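Local coordinates for protein putative hydrolase (Chloroflexus aurantiacus J-10-fl, PDB 3CMN) that is a putative hydrolase of unknown substrate, probably a zincin-like metallopeptidase with a largely helical fold, at residues A[25-33]-A[130-138]. Numbering follows the deposited sequence.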
ATOM      1  N   GLN A  25       0.409 -23.162  -8.297  1.00 33.96           N
ATOM      2  CA  GLN A  25       1.578 -24.014  -8.104  1.00 34.47           C
ATOM      3  C   GLN A  25       2.873 -23.283  -8.374  1.00 32.62           C
ATOM      4  O   GLN A  25       3.839 -23.413  -7.624  1.00 33.96           O
ATOM      5  CB  GLN A  25       1.484 -25.237  -9.001  1.00 37.98           C
ATOM      6  CG  GLN A  25       0.644 -26.309  -8.384  1.00 45.12           C
ATOM      7  CD  GLN A  25       1.133 -26.674  -6.987  1.00 47.69           C
ATOM      8  OE1 GLN A  25       2.289 -27.068  -6.802  1.00 50.85           O
ATOM      9  NE2 GLN A  25       0.254 -26.541  -5.996  1.00 47.14           N
ATOM     10  N   ALA A  26       2.888 -22.508  -9.449  1.00 31.93           N
ATOM     11  CA  ALA A  26       4.060 -21.729  -9.829  1.00 30.65           C
ATOM     12  C   ALA A  26       4.410 -20.726  -8.728  1.00 29.72           C
ATOM     13  O   ALA A  26       5.584 -20.526  -8.415  1.00 31.35           O
ATOM     14  CB  ALA A  26       3.791 -20.993 -11.146  1.00 27.66           C
ATOM     15  N   ALA A  27       3.387 -20.085  -8.167  1.00 27.43           N
ATOM     16  CA  ALA A  27       3.577 -19.103  -7.104  1.00 25.86           C
ATOM     17  C   ALA A  27       4.133 -19.761  -5.853  1.00 25.50           C
ATOM     18  O   ALA A  27       5.096 -19.278  -5.266  1.00 25.86           O
ATOM     19  CB  ALA A  27       2.251 -18.410  -6.780  1.00 24.25           C
ATOM     20  N   LEU A  28       3.509 -20.858  -5.445  1.00 25.51           N
ATOM     21  CA  LEU A  28       3.944 -21.593  -4.262  1.00 27.38           C
ATOM     22  C   LEU A  28       5.401 -22.024  -4.335  1.00 29.19           C
ATOM     23  O   LEU A  28       6.137 -21.942  -3.348  1.00 29.70           O
ATOM     24  CB  LEU A  28       3.063 -22.825  -4.051  1.00 26.42           C
ATOM     25  CG  LEU A  28       1.674 -22.501  -3.496  1.00 26.89           C
ATOM     26  CD1 LEU A  28       0.779 -23.748  -3.554  1.00 26.80           C
ATOM     27  CD2 LEU A  28       1.822 -22.022  -2.049  1.00 25.70           C
ATOM     28  N   ARG A  29       5.819 -22.465  -5.517  1.00 32.22           N
ATOM     29  CA  ARG A  29       7.183 -22.924  -5.713  1.00 32.76           C
ATOM     30  C   ARG A  29       8.218 -21.828  -5.816  1.00 33.26           C
ATOM     31  O   ARG A  29       9.287 -21.943  -5.233  1.00 34.03           O
ATOM     32  CB  ARG A  29       7.245 -23.849  -6.926  1.00 35.68           C
ATOM     33  CG  ARG A  29       6.382 -25.059  -6.693  1.00 38.43           C
ATOM     34  CD  ARG A  29       6.908 -26.311  -7.313  1.00 41.69           C
ATOM     35  NE  ARG A  29       8.319 -26.589  -7.034  1.00 43.30           N
ATOM     36  CZ  ARG A  29       8.875 -26.650  -5.828  1.00 44.96           C
ATOM     37  NH1 ARG A  29       8.155 -26.440  -4.727  1.00 45.93           N
ATOM     38  NH2 ARG A  29      10.159 -26.952  -5.726  1.00 45.44           N
ATOM     39  N   LEU A  30       7.906 -20.755  -6.524  1.00 33.15           N
ATOM     40  CA  LEU A  30       8.857 -19.666  -6.648  1.00 32.28           C
ATOM     41  C   LEU A  30       8.977 -18.893  -5.327  1.00 32.66           C
ATOM     42  O   LEU A  30      10.006 -18.273  -5.051  1.00 32.06           O
ATOM     43  CB  LEU A  30       8.431 -18.735  -7.786  1.00 35.56           C
ATOM     44  CG  LEU A  30       9.564 -18.039  -8.552  1.00 37.64           C
ATOM     45  CD1 LEU A  30       9.065 -17.597  -9.912  1.00 39.82           C
ATOM     46  CD2 LEU A  30      10.083 -16.849  -7.758  1.00 39.02           C
ATOM     47  N   SER A  31       7.937 -18.941  -4.498  1.00 30.02           N
ATOM     48  CA  SER A  31       7.979 -18.233  -3.220  1.00 29.95           C
ATOM     49  C   SER A  31       9.004 -18.848  -2.256  1.00 30.64           C
ATOM     50  O   SER A  31       9.497 -18.172  -1.358  1.00 31.63           O
ATOM     51  CB  SER A  31       6.597 -18.231  -2.557  1.00 28.62           C
ATOM     52  OG  SER A  31       6.283 -19.507  -2.033  1.00 26.00           O
ATOM     53  N   GLN A  32       9.317 -20.131  -2.456  1.00 31.36           N
ATOM     54  CA  GLN A  32      10.273 -20.852  -1.613  1.00 31.82           C
ATOM     55  C   GLN A  32       9.860 -20.713  -0.153  1.00 31.23           C
ATOM     56  O   GLN A  32      10.690 -20.480   0.725  1.00 28.96           O
ATOM     57  CB  GLN A  32      11.692 -20.290  -1.814  1.00 32.48           C
ATOM     58  CG  GLN A  32      12.102 -20.214  -3.276  1.00 37.70           C
ATOM     59  CD  GLN A  32      13.522 -19.705  -3.490  1.00 41.10           C
ATOM     60  OE1 GLN A  32      14.071 -18.978  -2.661  1.00 44.37           O
ATOM     61  NE2 GLN A  32      14.113 -20.067  -4.620  1.00 42.04           N
ATOM     62  N   TRP A  33       8.568 -20.874   0.101  1.00 30.79           N
ATOM     63  CA  TRP A  33       8.057 -20.712   1.451  1.00 31.15           C
ATOM     64  C   TRP A  33       8.698 -21.634   2.473  1.00 32.44           C
ATOM     65  O   TRP A  33       8.897 -21.234   3.623  1.00 32.11           O
ATOM     66  CB  TRP A  33       6.530 -20.878   1.483  1.00 27.99           C
ATOM     67  CG  TRP A  33       6.046 -22.229   1.080  1.00 28.50           C
ATOM     68  CD1 TRP A  33       5.736 -22.654  -0.187  1.00 27.61           C
ATOM     69  CD2 TRP A  33       5.812 -23.347   1.946  1.00 27.41           C
ATOM     70  NE1 TRP A  33       5.325 -23.962  -0.159  1.00 26.23           N
ATOM     71  CE2 TRP A  33       5.361 -24.414   1.139  1.00 27.92           C
ATOM     72  CE3 TRP A  33       5.938 -23.551   3.329  1.00 28.39           C
ATOM     73  CZ2 TRP A  33       5.034 -25.674   1.670  1.00 28.81           C
ATOM     74  CZ3 TRP A  33       5.613 -24.807   3.858  1.00 27.91           C
ATOM     75  CH2 TRP A  33       5.166 -25.849   3.026  1.00 27.62           C
ATOM     76  N   LEU A 130       5.380 -14.476 -11.206  1.00 28.31           N
ATOM     77  CA  LEU A 130       5.472 -13.108 -10.719  1.00 28.99           C
ATOM     78  C   LEU A 130       4.905 -12.999  -9.303  1.00 29.13           C
ATOM     79  O   LEU A 130       5.460 -12.307  -8.458  1.00 29.97           O
ATOM     80  CB  LEU A 130       4.732 -12.149 -11.658  1.00 29.00           C
ATOM     81  CG  LEU A 130       5.371 -11.976 -13.045  1.00 30.13           C
ATOM     82  CD1 LEU A 130       4.441 -11.180 -13.942  1.00 30.07           C
ATOM     83  CD2 LEU A 130       6.716 -11.271 -12.911  1.00 29.28           C
ATOM     84  N   LEU A 131       3.807 -13.697  -9.052  1.00 29.34           N
ATOM     85  CA  LEU A 131       3.187 -13.678  -7.741  1.00 30.58           C
ATOM     86  C   LEU A 131       4.078 -14.357  -6.687  1.00 30.25           C
ATOM     87  O   LEU A 131       4.186 -13.875  -5.553  1.00 30.42           O
ATOM     88  CB  LEU A 131       1.826 -14.366  -7.813  1.00 30.72           C
ATOM     89  CG  LEU A 131       1.028 -14.457  -6.514  1.00 30.45           C
ATOM     90  CD1 LEU A 131       0.693 -13.049  -5.989  1.00 29.10           C
ATOM     91  CD2 LEU A 131      -0.236 -15.253  -6.782  1.00 30.92           C
ATOM     92  N   GLY A 132       4.713 -15.467  -7.060  1.00 28.89           N
ATOM     93  CA  GLY A 132       5.594 -16.161  -6.137  1.00 26.27           C
ATOM     94  C   GLY A 132       6.758 -15.250  -5.804  1.00 28.80           C
ATOM     95  O   GLY A 132       7.287 -15.250  -4.687  1.00 28.21           O
ATOM     96  N   TYR A 133       7.157 -14.453  -6.788  1.00 27.67           N
ATOM     97  CA  TYR A 133       8.239 -13.520  -6.587  1.00 29.24           C
ATOM     98  C   TYR A 133       7.800 -12.451  -5.587  1.00 28.72           C
ATOM     99  O   TYR A 133       8.557 -12.080  -4.693  1.00 28.02           O
ATOM    100  CB  TYR A 133       8.622 -12.857  -7.905  1.00 31.88           C
ATOM    101  CG  TYR A 133       9.724 -11.852  -7.735  1.00 32.25           C
ATOM    102  CD1 TYR A 133      11.032 -12.262  -7.483  1.00 34.45           C
ATOM    103  CD2 TYR A 133       9.452 -10.487  -7.761  1.00 32.61           C
ATOM    104  CE1 TYR A 133      12.043 -11.336  -7.254  1.00 34.67           C
ATOM    105  CE2 TYR A 133      10.450  -9.552  -7.532  1.00 33.79           C
ATOM    106  CZ  TYR A 133      11.747  -9.982  -7.278  1.00 36.31           C
ATOM    107  OH  TYR A 133      12.747  -9.066  -7.029  1.00 38.96           O
ATOM    108  N   LEU A 134       6.579 -11.948  -5.758  1.00 27.90           N
ATOM    109  CA  LEU A 134       6.027 -10.937  -4.863  1.00 27.10           C
ATOM    110  C   LEU A 134       5.986 -11.471  -3.435  1.00 27.51           C
ATOM    111  O   LEU A 134       6.254 -10.734  -2.493  1.00 25.89           O
ATOM    112  CB  LEU A 134       4.618 -10.538  -5.310  1.00 26.60           C
ATOM    113  CG  LEU A 134       4.524  -9.614  -6.531  1.00 27.89           C
ATOM    114  CD1 LEU A 134       3.064  -9.416  -6.897  1.00 27.23           C
ATOM    115  CD2 LEU A 134       5.204  -8.260  -6.240  1.00 27.82           C
ATOM    116  N   ALA A 135       5.681 -12.760  -3.291  1.00 27.27           N
ATOM    117  CA  ALA A 135       5.606 -13.398  -1.980  1.00 27.81           C
ATOM    118  C   ALA A 135       6.901 -13.343  -1.153  1.00 29.10           C
ATOM    119  O   ALA A 135       6.862 -13.436   0.076  1.00 30.63           O
ATOM    120  CB  ALA A 135       5.141 -14.846  -2.120  1.00 25.69           C
ATOM    121  N   GLN A 136       8.046 -13.188  -1.804  1.00 28.30           N
ATOM    122  CA  GLN A 136       9.294 -13.121  -1.053  1.00 30.08           C
ATOM    123  C   GLN A 136       9.761 -11.703  -0.829  1.00 30.88           C
ATOM    124  O   GLN A 136      10.853 -11.468  -0.321  1.00 30.68           O
ATOM    125  CB  GLN A 136      10.405 -13.898  -1.749  1.00 31.06           C
ATOM    126  CG  GLN A 136      10.252 -14.089  -3.218  1.00 32.53           C
ATOM    127  CD  GLN A 136      11.445 -14.802  -3.812  1.00 37.27           C
ATOM    128  OE1 GLN A 136      12.541 -14.237  -3.896  1.00 39.94           O
ATOM    129  NE2 GLN A 136      11.250 -16.056  -4.217  1.00 38.54           N
ATOM    130  N   ARG A 137       8.913 -10.752  -1.191  1.00 32.09           N
ATOM    131  CA  ARG A 137       9.271  -9.364  -1.038  1.00 33.06           C
ATOM    132  C   ARG A 137       8.243  -8.557  -0.254  1.00 33.18           C
ATOM    133  O   ARG A 137       8.592  -7.593   0.426  1.00 33.84           O
ATOM    134  CB  ARG A 137       9.513  -8.775  -2.424  1.00 35.47           C
ATOM    135  CG  ARG A 137      10.573  -9.564  -3.200  1.00 41.52           C
ATOM    136  CD  ARG A 137      11.226  -8.685  -4.218  1.00 46.11           C
ATOM    137  NE  ARG A 137      11.399  -7.354  -3.645  1.00 52.53           N
ATOM    138  CZ  ARG A 137      11.783  -6.277  -4.325  1.00 54.14           C
ATOM    139  NH1 ARG A 137      12.050  -6.354  -5.631  1.00 54.12           N
ATOM    140  NH2 ARG A 137      11.882  -5.112  -3.696  1.00 53.82           N
ATOM    141  N   VAL A 138       6.982  -8.962  -0.321  1.00 32.52           N
ATOM    142  CA  VAL A 138       5.940  -8.247   0.396  1.00 31.68           C
ATOM    143  C   VAL A 138       6.184  -8.347   1.902  1.00 31.57           C
ATOM    144  O   VAL A 138       6.575  -9.395   2.436  1.00 30.11           O
ATOM    145  CB  VAL A 138       4.532  -8.798   0.056  1.00 32.73           C
ATOM    146  CG1 VAL A 138       4.343 -10.188   0.669  1.00 32.74           C
ATOM    147  CG2 VAL A 138       3.471  -7.847   0.557  1.00 34.16           C
TER
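L30 O accepts a weak hydrogen bond from Q136 NE2 at 2.7 Å, with an N-H...O angle of only 118°. It joins the C-terminal ends of helices 20-31 and 120-135, which run roughly parallel in a right-handed crossing, in close contact at a glycine and with the small residues A27, S31, G132 and A135 at the interface: the axes of 25-31 and 130-135 approach to 7.0 Å and cross at -37°. G132 makes this closeness possible. Its CA lies 3.3 Å from A27 O, and the CA atoms of A27 and G132 are 3.7 Å apart, so the two backbones touch directly. One turn further along, S31 CA meets G132 O at 3.4 Å in a CA-H...O contact. Small side chains continue the interface, with S31 CB against A135 CB at 3.7 Å, while the methyl of A27 rests on the CB, CG and CD2 of L131. The hydroxyl of S31 turns back to its own helix, because chi1 of 74° sets OG between the backbone N and the carbonyl carbon, and it binds L28 O from above the carbonyl plane. On the exposed margin L30 CD2 packs against Y133 N and CB, and the L30 and Q136 side chains cross at about a right angle. Beyond the pair, L83 and W82 of helix 79-92 pack on L131 and A135, and R79 binds S31 O, whereas helix 283-307 touches L130, L134 and R137. This packing joins the N-terminal helix to the helical body of the putative zincin-like domain. Beyond CG the Q136 chain is extended, and its NE2 also lies 3.8 Å from L30 CD2.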